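Local coordinates for protein pyruvate kinase 1 (Trypanosoma brucei brucei, PDB 4KCT) that transfers the phosphoryl group of phosphoenolpyruvate to ADP, giving pyruvate and ATP, and also decarboxylates oxaloacetate, at residues V108-D113 and L162-N167; V100-G105 and H170-R175; P88-G93 and I178-C183. All blocks are in the same frame, centred on the assembly; numbering follows the deposited sequence.

Interaction 1: V108-D113 and L162-N167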
ATOM      1  N   VAL A 108     -24.550  16.564  49.857  1.00 27.74           N
ATOM      2  CA  VAL A 108     -24.081  15.583  50.837  1.00 27.97           C
ATOM      3  C   VAL A 108     -22.571  15.744  51.020  1.00 28.06           C
ATOM      4  O   VAL A 108     -21.853  16.015  50.058  1.00 30.58           O
ATOM      5  CB  VAL A 108     -24.434  14.132  50.397  1.00 30.59           C
ATOM      6  CG1 VAL A 108     -23.791  13.801  49.058  1.00 30.29           C
ATOM      7  CG2 VAL A 108     -24.026  13.112  51.457  1.00 26.66           C
ATOM      8  N   CYS A 109     -22.117  15.738  52.272  1.00 25.40           N
ATOM      9  CA  CYS A 109     -20.707  15.752  52.537  1.00 26.65           C
ATOM     10  C   CYS A 109     -20.165  14.324  52.577  1.00 25.70           C
ATOM     11  O   CYS A 109     -20.804  13.428  53.136  1.00 27.27           O
ATOM     12  CB  CYS A 109     -20.404  16.500  53.846  1.00 33.03           C
ATOM     13  SG  CYS A 109     -20.420  18.304  53.646  1.00 45.81           S
ATOM     14  N   VAL A 110     -19.083  14.082  51.838  1.00 23.09           N
ATOM     15  CA  VAL A 110     -18.413  12.811  51.914  1.00 22.93           C
ATOM     16  C   VAL A 110     -17.089  13.003  52.626  1.00 23.35           C
ATOM     17  O   VAL A 110     -16.410  14.010  52.427  1.00 24.01           O
ATOM     18  CB  VAL A 110     -18.211  12.162  50.520  1.00 25.60           C
ATOM     19  CG1 VAL A 110     -19.565  11.898  49.876  1.00 26.72           C
ATOM     20  CG2 VAL A 110     -17.372  13.065  49.618  1.00 28.84           C
ATOM     21  N   THR A 111     -16.817  12.135  53.586  1.00 21.90           N
ATOM     22  CA  THR A 111     -15.661  12.333  54.475  1.00 19.88           C
ATOM     23  C   THR A 111     -14.773  11.096  54.532  1.00 20.58           C
ATOM     24  O   THR A 111     -15.251   9.956  54.351  1.00 20.38           O
ATOM     25  CB  THR A 111     -16.111  12.728  55.904  1.00 23.37           C
ATOM     26  OG1 THR A 111     -14.965  13.011  56.704  1.00 25.87           O
ATOM     27  CG2 THR A 111     -16.943  11.591  56.561  1.00 21.77           C
ATOM     28  N   THR A 112     -13.469  11.312  54.721  1.00 18.78           N
ATOM     29  CA  THR A 112     -12.545  10.211  54.965  1.00 22.14           C
ATOM     30  C   THR A 112     -12.217  10.120  56.480  1.00 23.55           C
ATOM     31  O   THR A 112     -11.360   9.350  56.893  1.00 23.70           O
ATOM     32  CB  THR A 112     -11.244  10.394  54.149  1.00 23.16           C
ATOM     33  OG1 THR A 112     -10.631  11.646  54.506  1.00 24.08           O
ATOM     34  CG2 THR A 112     -11.575  10.429  52.658  1.00 22.10           C
ATOM     35  N   ASP A 113     -12.917  10.917  57.284  1.00 22.59           N
ATOM     36  CA  ASP A 113     -12.839  10.819  58.764  1.00 24.31           C
ATOM     37  C   ASP A 113     -13.528   9.551  59.256  1.00 23.34           C
ATOM     38  O   ASP A 113     -14.734   9.450  59.189  1.00 22.94           O
ATOM     39  CB  ASP A 113     -13.503  12.046  59.399  1.00 25.85           C
ATOM     40  CG  ASP A 113     -13.297  12.118  60.923  1.00 31.63           C
ATOM     41  OD1 ASP A 113     -12.910  11.111  61.542  1.00 25.07           O
ATOM     42  OD2 ASP A 113     -13.581  13.182  61.481  1.00 30.44           O
ATOM     43  N   LEU A 162     -15.397  16.534  51.381  1.00 23.75           N
ATOM     44  CA  LEU A 162     -15.884  17.149  50.165  1.00 24.75           C
ATOM     45  C   LEU A 162     -17.390  17.370  50.276  1.00 25.73           C
ATOM     46  O   LEU A 162     -18.124  16.514  50.779  1.00 27.77           O
ATOM     47  CB  LEU A 162     -15.572  16.255  48.957  1.00 25.08           C
ATOM     48  CG  LEU A 162     -14.085  15.959  48.749  1.00 26.03           C
ATOM     49  CD1 LEU A 162     -13.901  14.956  47.613  1.00 24.78           C
ATOM     50  CD2 LEU A 162     -13.330  17.245  48.457  1.00 27.09           C
ATOM     51  N   LYS A 163     -17.849  18.518  49.804  1.00 23.78           N
ATOM     52  CA  LYS A 163     -19.261  18.755  49.647  1.00 27.24           C
ATOM     53  C   LYS A 163     -19.660  18.412  48.210  1.00 26.38           C
ATOM     54  O   LYS A 163     -18.997  18.838  47.257  1.00 27.20           O
ATOM     55  CB  LYS A 163     -19.573  20.223  49.951  1.00 29.58           C
ATOM     56  CG  LYS A 163     -21.043  20.574  49.851  1.00 37.10           C
ATOM     57  CD  LYS A 163     -21.320  21.950  50.455  1.00 46.47           C
ATOM     58  CE  LYS A 163     -21.732  22.950  49.381  1.00 53.04           C
ATOM     59  NZ  LYS A 163     -20.580  23.760  48.880  1.00 61.01           N
ATOM     60  N   CYS A 164     -20.722  17.622  48.058  1.00 25.76           N
ATOM     61  CA  CYS A 164     -21.054  17.012  46.757  1.00 25.23           C
ATOM     62  C   CYS A 164     -22.521  17.253  46.402  1.00 26.57           C
ATOM     63  O   CYS A 164     -23.366  17.438  47.277  1.00 29.36           O
ATOM     64  CB  CYS A 164     -20.783  15.502  46.778  1.00 25.64           C
ATOM     65  SG  CYS A 164     -19.046  15.058  47.037  1.00 30.60           S
ATOM     66  N   HIS A 165     -22.818  17.199  45.115  1.00 26.63           N
ATOM     67  CA  HIS A 165     -24.176  17.382  44.629  1.00 27.49           C
ATOM     68  C   HIS A 165     -24.656  16.075  44.070  1.00 28.34           C
ATOM     69  O   HIS A 165     -24.017  15.514  43.192  1.00 27.67           O
ATOM     70  CB  HIS A 165     -24.172  18.451  43.533  1.00 28.79           C
ATOM     71  CG  HIS A 165     -25.491  18.590  42.801  1.00 37.02           C
ATOM     72  ND1 HIS A 165     -25.852  17.766  41.785  1.00 37.66           N
ATOM     73  CD2 HIS A 165     -26.496  19.564  42.891  1.00 36.03           C
ATOM     74  CE1 HIS A 165     -27.039  18.175  41.275  1.00 40.45           C
ATOM     75  NE2 HIS A 165     -27.430  19.270  41.952  1.00 40.56           N
ATOM     76  N   VAL A 166     -25.744  15.546  44.614  1.00 27.47           N
ATOM     77  CA  VAL A 166     -26.308  14.278  44.110  1.00 28.56           C
ATOM     78  C   VAL A 166     -26.984  14.485  42.755  1.00 32.81           C
ATOM     79  O   VAL A 166     -27.798  15.404  42.600  1.00 32.00           O
ATOM     80  CB  VAL A 166     -27.339  13.705  45.095  1.00 26.94           C
ATOM     81  CG1 VAL A 166     -28.056  12.489  44.480  1.00 26.50           C
ATOM     82  CG2 VAL A 166     -26.656  13.335  46.408  1.00 24.52           C
ATOM     83  N   ASN A 167     -26.664  13.625  41.784  1.00 30.68           N
ATOM     84  CA  ASN A 167     -27.164  13.795  40.416  1.00 31.23           C
ATOM     85  C   ASN A 167     -28.445  13.044  40.135  1.00 36.38           C
ATOM     86  O   ASN A 167     -29.208  13.438  39.273  1.00 39.47           O
ATOM     87  CB  ASN A 167     -26.113  13.411  39.381  1.00 32.90           C
ATOM     88  CG  ASN A 167     -24.992  14.411  39.300  1.00 37.59           C
ATOM     89  OD1 ASN A 167     -23.844  14.044  39.050  1.00 49.02           O
ATOM     90  ND2 ASN A 167     -25.279  15.646  39.659  1.00 36.17           N
TER
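Leu162 O is approached from two neighbouring residues of the facing strand: Val110 N donates a hydrogen bond to it at 2.8 Å, almost straight out from the carbonyl, while Cys109 CA lies 3.2 Å from the same Leu162 O in a CA-H...O contact. Leu162 N returns the bond to Val110 O, closing one hydrogen-bonded antiparallel pair; Val108 and Cys164 form the next, with Cys164 N 2.8 Å from Val108 O. Here the donors are tilted a little over 20° from the carbonyl planes, whereas at the Val110 pair they are nearly axial.

The buried face carries Val108, Val110, Leu162 and Cys164. With CG1 anti to the carbonyl carbon (chi1 -62°), Val110 sets CG2 between the backbone N and that carbon, where it touches Leu162 CB and, at 3.7 Å, Cys164 SG. Further along, Val108 CG1 meets Val166 CG2 at 3.9 Å, the two branched side chains running at a slant to each other. Phe125 packs on Val108 and Val110, Leu132 on Val110 and Leu162. On the other face Cys109 and Lys163 make the non-hydrogen-bonded pair, their CA atoms 4.4 Å apart; Cys109 SG rests 4.2 Å from Lys163 CB, and the lysine amine goes on to Ser155 OG.

At the strand's end Thr111 OG1 accepts from Asp113 N in an ST turn and also bonds Arg160 O. The two faces thus differ in chemistry: four main-chain bonds serve Val108, Val110, Leu162 and Cys164, whose methyls and sulfur fill the inner side, and the partly exposed outer side sets a sulfur beside an aliphatic lysine stem.

Interaction 2: V100-G105 and H170-R175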
ATOM      1  N   VAL A 100     -30.099   4.737  53.175  1.00 33.74           N
ATOM      2  CA  VAL A 100     -30.445   6.152  53.009  1.00 34.73           C
ATOM      3  C   VAL A 100     -30.827   6.399  51.551  1.00 35.34           C
ATOM      4  O   VAL A 100     -30.214   5.836  50.638  1.00 30.58           O
ATOM      5  CB  VAL A 100     -29.245   7.070  53.356  1.00 37.84           C
ATOM      6  CG1 VAL A 100     -29.460   8.458  52.789  1.00 42.46           C
ATOM      7  CG2 VAL A 100     -29.048   7.142  54.867  1.00 39.98           C
ATOM      8  N   SER A 101     -31.831   7.243  51.332  1.00 32.81           N
ATOM      9  CA  SER A 101     -32.258   7.579  49.969  1.00 36.62           C
ATOM     10  C   SER A 101     -31.921   9.022  49.594  1.00 37.19           C
ATOM     11  O   SER A 101     -32.130   9.942  50.387  1.00 35.77           O
ATOM     12  CB  SER A 101     -33.760   7.332  49.802  1.00 38.91           C
ATOM     13  OG  SER A 101     -34.039   5.949  49.849  1.00 41.16           O
ATOM     14  N   PHE A 102     -31.346   9.201  48.406  1.00 33.98           N
ATOM     15  CA  PHE A 102     -30.959  10.527  47.926  1.00 34.12           C
ATOM     16  C   PHE A 102     -31.792  10.906  46.716  1.00 36.62           C
ATOM     17  O   PHE A 102     -32.187  10.041  45.925  1.00 34.55           O
ATOM     18  CB  PHE A 102     -29.477  10.557  47.537  1.00 32.30           C
ATOM     19  CG  PHE A 102     -28.537  10.271  48.684  1.00 36.27           C
ATOM     20  CD1 PHE A 102     -28.002  11.308  49.433  1.00 32.41           C
ATOM     21  CD2 PHE A 102     -28.144   8.965  48.970  1.00 35.21           C
ATOM     22  CE1 PHE A 102     -27.118  11.053  50.466  1.00 34.29           C
ATOM     23  CE2 PHE A 102     -27.251   8.703  49.993  1.00 40.61           C
ATOM     24  CZ  PHE A 102     -26.734   9.754  50.744  1.00 40.79           C
ATOM     25  N   ALA A 103     -31.972  12.210  46.523  1.00 34.31           N
ATOM     26  CA  ALA A 103     -32.664  12.731  45.351  1.00 39.84           C
ATOM     27  C   ALA A 103     -31.761  13.738  44.646  1.00 34.90           C
ATOM     28  O   ALA A 103     -30.882  14.327  45.276  1.00 35.23           O
ATOM     29  CB  ALA A 103     -33.980  13.390  45.769  1.00 39.26           C
ATOM     30  N   PRO A 104     -31.956  13.921  43.328  1.00 38.42           N
ATOM     31  CA  PRO A 104     -31.174  14.934  42.602  1.00 35.30           C
ATOM     32  C   PRO A 104     -31.186  16.260  43.343  1.00 37.39           C
ATOM     33  O   PRO A 104     -32.216  16.647  43.907  1.00 37.96           O
ATOM     34  CB  PRO A 104     -31.926  15.072  41.260  1.00 36.06           C
ATOM     35  CG  PRO A 104     -32.764  13.836  41.152  1.00 36.35           C
ATOM     36  CD  PRO A 104     -33.129  13.466  42.555  1.00 36.60           C
ATOM     37  N   GLY A 105     -30.043  16.931  43.381  1.00 39.15           N
ATOM     38  CA  GLY A 105     -29.945  18.239  44.025  1.00 34.98           C
ATOM     39  C   GLY A 105     -29.620  18.167  45.511  1.00 33.73           C
ATOM     40  O   GLY A 105     -29.210  19.158  46.101  1.00 34.08           O
ATOM     41  N   HIS A 170     -31.311   7.600  44.185  1.00 32.16           N
ATOM     42  CA  HIS A 170     -30.740   6.311  44.547  1.00 29.58           C
ATOM     43  C   HIS A 170     -30.879   6.033  46.020  1.00 28.38           C
ATOM     44  O   HIS A 170     -30.891   6.954  46.836  1.00 28.98           O
ATOM     45  CB  HIS A 170     -29.275   6.231  44.137  1.00 33.32           C
ATOM     46  CG  HIS A 170     -28.752   4.821  44.033  1.00 35.20           C
ATOM     47  ND1 HIS A 170     -29.392   3.861  43.333  1.00 34.34           N
ATOM     48  CD2 HIS A 170     -27.675   4.196  44.657  1.00 33.33           C
ATOM     49  CE1 HIS A 170     -28.742   2.693  43.480  1.00 35.87           C
ATOM     50  NE2 HIS A 170     -27.664   2.910  44.243  1.00 30.39           N
ATOM     51  N   ARG A 171     -30.947   4.749  46.366  1.00 27.49           N
ATOM     52  CA  ARG A 171     -30.976   4.303  47.763  1.00 31.04           C
ATOM     53  C   ARG A 171     -29.676   3.574  48.051  1.00 31.38           C
ATOM     54  O   ARG A 171     -29.353   2.592  47.377  1.00 30.44           O
ATOM     55  CB  ARG A 171     -32.151   3.326  47.991  1.00 31.49           C
ATOM     56  CG  ARG A 171     -32.326   2.921  49.453  1.00 37.82           C
ATOM     57  CD  ARG A 171     -33.540   2.011  49.660  1.00 39.75           C
ATOM     58  NE  ARG A 171     -33.290   0.670  49.145  1.00 43.15           N
ATOM     59  CZ  ARG A 171     -32.951  -0.375  49.897  1.00 39.32           C
ATOM     60  NH1 ARG A 171     -32.920  -0.274  51.219  1.00 39.07           N
ATOM     61  NH2 ARG A 171     -32.708  -1.540  49.326  1.00 40.15           N
ATOM     62  N   LEU A 172     -28.891   4.088  48.985  1.00 26.79           N
ATOM     63  CA  LEU A 172     -27.658   3.413  49.363  1.00 28.65           C
ATOM     64  C   LEU A 172     -27.916   2.484  50.542  1.00 27.76           C
ATOM     65  O   LEU A 172     -28.570   2.869  51.494  1.00 31.43           O
ATOM     66  CB  LEU A 172     -26.571   4.438  49.731  1.00 26.91           C
ATOM     67  CG  LEU A 172     -25.952   5.206  48.571  1.00 29.70           C
ATOM     68  CD1 LEU A 172     -24.790   6.062  49.080  1.00 28.60           C
ATOM     69  CD2 LEU A 172     -25.482   4.237  47.491  1.00 29.07           C
ATOM     70  N   THR A 173     -27.346   1.286  50.493  1.00 26.63           N
ATOM     71  CA  THR A 173     -27.208   0.443  51.685  1.00 28.92           C
ATOM     72  C   THR A 173     -25.730   0.417  52.153  1.00 30.56           C
ATOM     73  O   THR A 173     -24.876   1.115  51.587  1.00 28.84           O
ATOM     74  CB  THR A 173     -27.703  -0.992  51.409  1.00 30.49           C
ATOM     75  OG1 THR A 173     -27.010  -1.515  50.274  1.00 27.02           O
ATOM     76  CG2 THR A 173     -29.225  -0.997  51.108  1.00 31.03           C
ATOM     77  N   ASP A 174     -25.436  -0.390  53.174  1.00 28.80           N
ATOM     78  CA  ASP A 174     -24.112  -0.375  53.806  1.00 24.91           C
ATOM     79  C   ASP A 174     -22.988  -0.748  52.811  1.00 26.01           C
ATOM     80  O   ASP A 174     -23.114  -1.706  52.049  1.00 21.83           O
ATOM     81  CB  ASP A 174     -24.083  -1.329  55.003  1.00 27.86           C
ATOM     82  CG  ASP A 174     -24.803  -0.762  56.244  1.00 30.40           C
ATOM     83  OD1 ASP A 174     -25.253   0.413  56.214  1.00 29.13           O
ATOM     84  OD2 ASP A 174     -24.884  -1.500  57.266  1.00 31.10           O
ATOM     85  N   ARG A 175     -21.866  -0.037  52.893  1.00 22.62           N
ATOM     86  CA  ARG A 175     -20.616  -0.430  52.197  1.00 24.24           C
ATOM     87  C   ARG A 175     -20.802  -0.710  50.699  1.00 23.82           C
ATOM     88  O   ARG A 175     -20.348  -1.742  50.211  1.00 19.32           O
ATOM     89  CB  ARG A 175     -19.981  -1.661  52.866  1.00 29.24           C
ATOM     90  CG  ARG A 175     -19.598  -1.455  54.318  1.00 35.30           C
ATOM     91  CD  ARG A 175     -18.188  -1.944  54.612  1.00 44.07           C
ATOM     92  NE  ARG A 175     -18.038  -2.273  56.030  1.00 55.04           N
ATOM     93  CZ  ARG A 175     -17.549  -1.448  56.961  1.00 56.40           C
ATOM     94  NH1 ARG A 175     -17.041  -0.262  56.625  1.00 52.35           N
ATOM     95  NH2 ARG A 175     -17.521  -1.833  58.227  1.00 55.61           N
TER
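The Phe102 ring has His170 O at its edge, near its plane, and Leu172 CD1 comes in obliquely to within 3.7 Å of Phe102 CE2. Over one face lies Val100 CG1, from the ring's own strand, 3.5 Å above the plane and displaced toward the rim. With CG opposite its carbonyl carbon (chi1 -62°), the phenylalanine brings its ring within reach of Leu172; Met149 of strand 149-158 packs on both Phe102 and Leu172. His170, on this same side, has NE2 hydrogen-bonded to Asp145.

The backbones pair antiparallel. Phe102 N points to His170 O at 2.8 Å in a practically linear bond, 178° at the hydrogen, and the return bond from His170 N to Phe102 O is longer, at 3.1 Å. Val100 and Leu172 exchange the other two bonds, with Leu172 N 2.7 Å from Val100 O.

Across the exposed face, Ser101 OG lies 3.5 Å from Arg171 CG, against the aliphatic stem of the arginine. The chain then bends at chi3 (73°), and its guanidinium forms a salt bridge with Glu99. In this two-stranded sheet of the small beta domain inserted in the barrel, a largely apolar face round one ring therefore backs on a polar one whose charge pairs outside the contact.

Interaction 3: P88-G93 and I178-C183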
ATOM      1  N   PRO A  88      -8.406  -4.664  44.866  1.00 31.35           N
ATOM      2  CA  PRO A  88      -8.585  -3.513  45.741  1.00 33.65           C
ATOM      3  C   PRO A  88      -9.971  -2.945  45.566  1.00 32.10           C
ATOM      4  O   PRO A  88     -10.604  -3.154  44.517  1.00 29.58           O
ATOM      5  CB  PRO A  88      -7.547  -2.515  45.207  1.00 37.69           C
ATOM      6  CG  PRO A  88      -7.472  -2.832  43.750  1.00 41.66           C
ATOM      7  CD  PRO A  88      -7.595  -4.333  43.676  1.00 36.78           C
ATOM      8  N   GLU A  89     -10.509  -2.326  46.612  1.00 27.96           N
ATOM      9  CA  GLU A  89     -11.783  -1.639  46.463  1.00 29.84           C
ATOM     10  C   GLU A  89     -11.909  -0.464  47.415  1.00 27.80           C
ATOM     11  O   GLU A  89     -11.177  -0.370  48.408  1.00 27.25           O
ATOM     12  CB  GLU A  89     -12.955  -2.609  46.641  1.00 36.57           C
ATOM     13  CG  GLU A  89     -12.877  -3.455  47.886  1.00 42.42           C
ATOM     14  CD  GLU A  89     -14.087  -4.359  48.043  1.00 55.31           C
ATOM     15  OE1 GLU A  89     -14.297  -4.880  49.158  1.00 59.54           O
ATOM     16  OE2 GLU A  89     -14.816  -4.564  47.049  1.00 56.90           O
ATOM     17  N   ILE A  90     -12.644   0.533  46.971  1.00 21.11           N
ATOM     18  CA  ILE A  90     -13.033   1.623  47.833  1.00 21.02           C
ATOM     19  C   ILE A  90     -14.518   1.481  48.066  1.00 21.94           C
ATOM     20  O   ILE A  90     -15.288   1.250  47.123  1.00 20.91           O
ATOM     21  CB  ILE A  90     -12.762   2.986  47.171  1.00 18.72           C
ATOM     22  CG1 ILE A  90     -11.288   3.106  46.782  1.00 20.54           C
ATOM     23  CG2 ILE A  90     -13.235   4.125  48.076  1.00 17.86           C
ATOM     24  CD1 ILE A  90     -10.996   4.309  45.898  1.00 21.53           C
ATOM     25  N   ARG A  91     -14.923   1.576  49.323  1.00 21.07           N
ATOM     26  CA  ARG A  91     -16.321   1.478  49.665  1.00 20.60           C
ATOM     27  C   ARG A  91     -16.758   2.606  50.576  1.00 20.47           C
ATOM     28  O   ARG A  91     -15.915   3.253  51.242  1.00 20.51           O
ATOM     29  CB  ARG A  91     -16.616   0.104  50.293  1.00 23.49           C
ATOM     30  CG  ARG A  91     -16.575  -1.047  49.277  1.00 33.29           C
ATOM     31  CD  ARG A  91     -16.846  -2.402  49.923  1.00 39.70           C
ATOM     32  NE  ARG A  91     -16.044  -2.578  51.137  1.00 46.85           N
ATOM     33  CZ  ARG A  91     -16.316  -3.450  52.114  1.00 56.48           C
ATOM     34  NH1 ARG A  91     -15.545  -3.490  53.197  1.00 49.72           N
ATOM     35  NH2 ARG A  91     -17.342  -4.290  52.009  1.00 50.35           N
ATOM     36  N   THR A  92     -18.071   2.868  50.602  1.00 17.80           N
ATOM     37  CA  THR A  92     -18.667   3.731  51.618  1.00 18.32           C
ATOM     38  C   THR A  92     -18.540   3.061  52.975  1.00 19.21           C
ATOM     39  O   THR A  92     -18.310   1.846  53.057  1.00 20.46           O
ATOM     40  CB  THR A  92     -20.174   3.998  51.337  1.00 20.68           C
ATOM     41  OG1 THR A  92     -20.934   2.811  51.602  1.00 19.54           O
ATOM     42  CG2 THR A  92     -20.404   4.419  49.872  1.00 20.08           C
ATOM     43  N   GLY A  93     -18.824   3.820  54.030  1.00 19.91           N
ATOM     44  CA  GLY A  93     -19.157   3.243  55.327  1.00 19.84           C
ATOM     45  C   GLY A  93     -20.573   2.684  55.391  1.00 24.32           C
ATOM     46  O   GLY A  93     -21.184   2.373  54.355  1.00 21.48           O
ATOM     47  N   ILE A 178     -17.251   2.291  45.467  1.00 20.33           N
ATOM     48  CA  ILE A 178     -16.956   3.658  45.006  1.00 17.52           C
ATOM     49  C   ILE A 178     -15.990   3.573  43.817  1.00 20.18           C
ATOM     50  O   ILE A 178     -15.043   2.773  43.828  1.00 21.18           O
ATOM     51  CB  ILE A 178     -16.280   4.472  46.159  1.00 19.05           C
ATOM     52  CG1 ILE A 178     -17.288   4.757  47.289  1.00 15.47           C
ATOM     53  CG2 ILE A 178     -15.623   5.761  45.641  1.00 18.50           C
ATOM     54  CD1 ILE A 178     -18.393   5.736  46.893  1.00 19.74           C
ATOM     55  N   ASN A 179     -16.232   4.379  42.779  1.00 20.95           N
ATOM     56  CA  ASN A 179     -15.252   4.561  41.715  1.00 20.37           C
ATOM     57  C   ASN A 179     -14.937   6.028  41.576  1.00 21.23           C
ATOM     58  O   ASN A 179     -15.790   6.862  41.792  1.00 22.86           O
ATOM     59  CB  ASN A 179     -15.782   4.011  40.375  1.00 21.50           C
ATOM     60  CG  ASN A 179     -15.971   2.501  40.406  1.00 21.97           C
ATOM     61  OD1 ASN A 179     -16.992   2.017  40.869  1.00 25.40           O
ATOM     62  ND2 ASN A 179     -14.911   1.765  40.098  1.00 22.20           N
ATOM     63  N   LEU A 180     -13.677   6.336  41.319  1.00 21.65           N
ATOM     64  CA  LEU A 180     -13.250   7.714  41.183  1.00 20.79           C
ATOM     65  C   LEU A 180     -12.793   7.896  39.741  1.00 21.38           C
ATOM     66  O   LEU A 180     -11.601   7.751  39.434  1.00 23.12           O
ATOM     67  CB  LEU A 180     -12.082   7.976  42.149  1.00 22.27           C
ATOM     68  CG  LEU A 180     -12.347   8.450  43.592  1.00 29.22           C
ATOM     69  CD1 LEU A 180     -13.789   8.439  44.083  1.00 23.34           C
ATOM     70  CD2 LEU A 180     -11.340   7.945  44.623  1.00 25.06           C
ATOM     71  N   PRO A 181     -13.749   8.186  38.834  1.00 24.24           N
ATOM     72  CA  PRO A 181     -13.477   8.035  37.393  1.00 28.93           C
ATOM     73  C   PRO A 181     -12.436   9.045  36.955  1.00 29.58           C
ATOM     74  O   PRO A 181     -12.483  10.196  37.382  1.00 31.17           O
ATOM     75  CB  PRO A 181     -14.836   8.334  36.738  1.00 27.79           C
ATOM     76  CG  PRO A 181     -15.586   9.132  37.755  1.00 27.34           C
ATOM     77  CD  PRO A 181     -15.135   8.601  39.097  1.00 24.03           C
ATOM     78  N   GLY A 182     -11.377   8.560  36.323  1.00 28.42           N
ATOM     79  CA  GLY A 182     -10.341   9.455  35.819  1.00 28.48           C
ATOM     80  C   GLY A 182      -9.321   9.875  36.867  1.00 30.16           C
ATOM     81  O   GLY A 182      -8.401  10.605  36.559  1.00 29.82           O
ATOM     82  N   CYS A 183      -9.454   9.372  38.101  1.00 27.91           N
ATOM     83  CA  CYS A 183      -8.594   9.829  39.213  1.00 29.66           C
ATOM     84  C   CYS A 183      -7.462   8.851  39.491  1.00 28.89           C
ATOM     85  O   CYS A 183      -7.655   7.624  39.467  1.00 29.95           O
ATOM     86  CB  CYS A 183      -9.417  10.025  40.499  1.00 31.61           C
ATOM     87  SG  CYS A 183     -10.777  11.196  40.346  1.00 40.25           S
TER
HETATM   88  O   HOH W   1     -13.891   0.325  44.407  1.00 28.41           O
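Ile90 and Ile178 make the tight part of this contact: Ile90 CG2 presses on Ile178 CB at 3.6 Å, the two side chains running aslant. Ile178 CD1 meets Thr92 CG2 at 3.8 Å with the side chains roughly perpendicular. At the far end of Ile90, CD1 touches Leu180 CD2 at 3.9 Å, again at about a right angle. Ile90 has CG2 anti to its backbone N and CG1 opposite the carbonyl carbon (chi1 -57°), which lets one branch face Ile178 while the other reaches Leu180. From strand 141-144, Val144 packs on Ile178 and Thr92, and Ile142 on Leu180.

The backbone side is looser. One direct bond links the segments, Ile178 N to Ile90 O at 2.8 Å, with the donor tilted 33° out of the carbonyl plane. Where a second might be expected, a water stands between them, accepting from Ile90 N at 2.9 Å and donating to Ile178 O at 2.8 Å. Thr92 OG1 donates a hydrogen bond to Gly93 O on a lone pair and is also bonded to Arg176 N.

After the strand, a type II turn runs from Leu180 to Cys183. The pairing lies where the chain enters and returns from the beta-rich B domain, which pyruvate kinases insert in the TIM barrel.

How the interactions relate
All three contacts join the outgoing and returning halves of one excursion from the barrel, so each pairs an early strand with a late one. Interactions 1 and 3 belong to the same mixed sheet and are buried, but interaction 1 is a regular pairing within it while interaction 3 is a weakly bonded edge, apolar in its side chains. Interaction 2 is a separate two-stranded sheet, partly buried, with a serine and an arginine on its outer side. It touches both others: Gly105 N probably bonds Val166 O of interaction 1, and Arg175 N probably bonds Gly93 O of interaction 3. Interactions 1 and 3 do not touch, their nearest atoms about 7 Å apart.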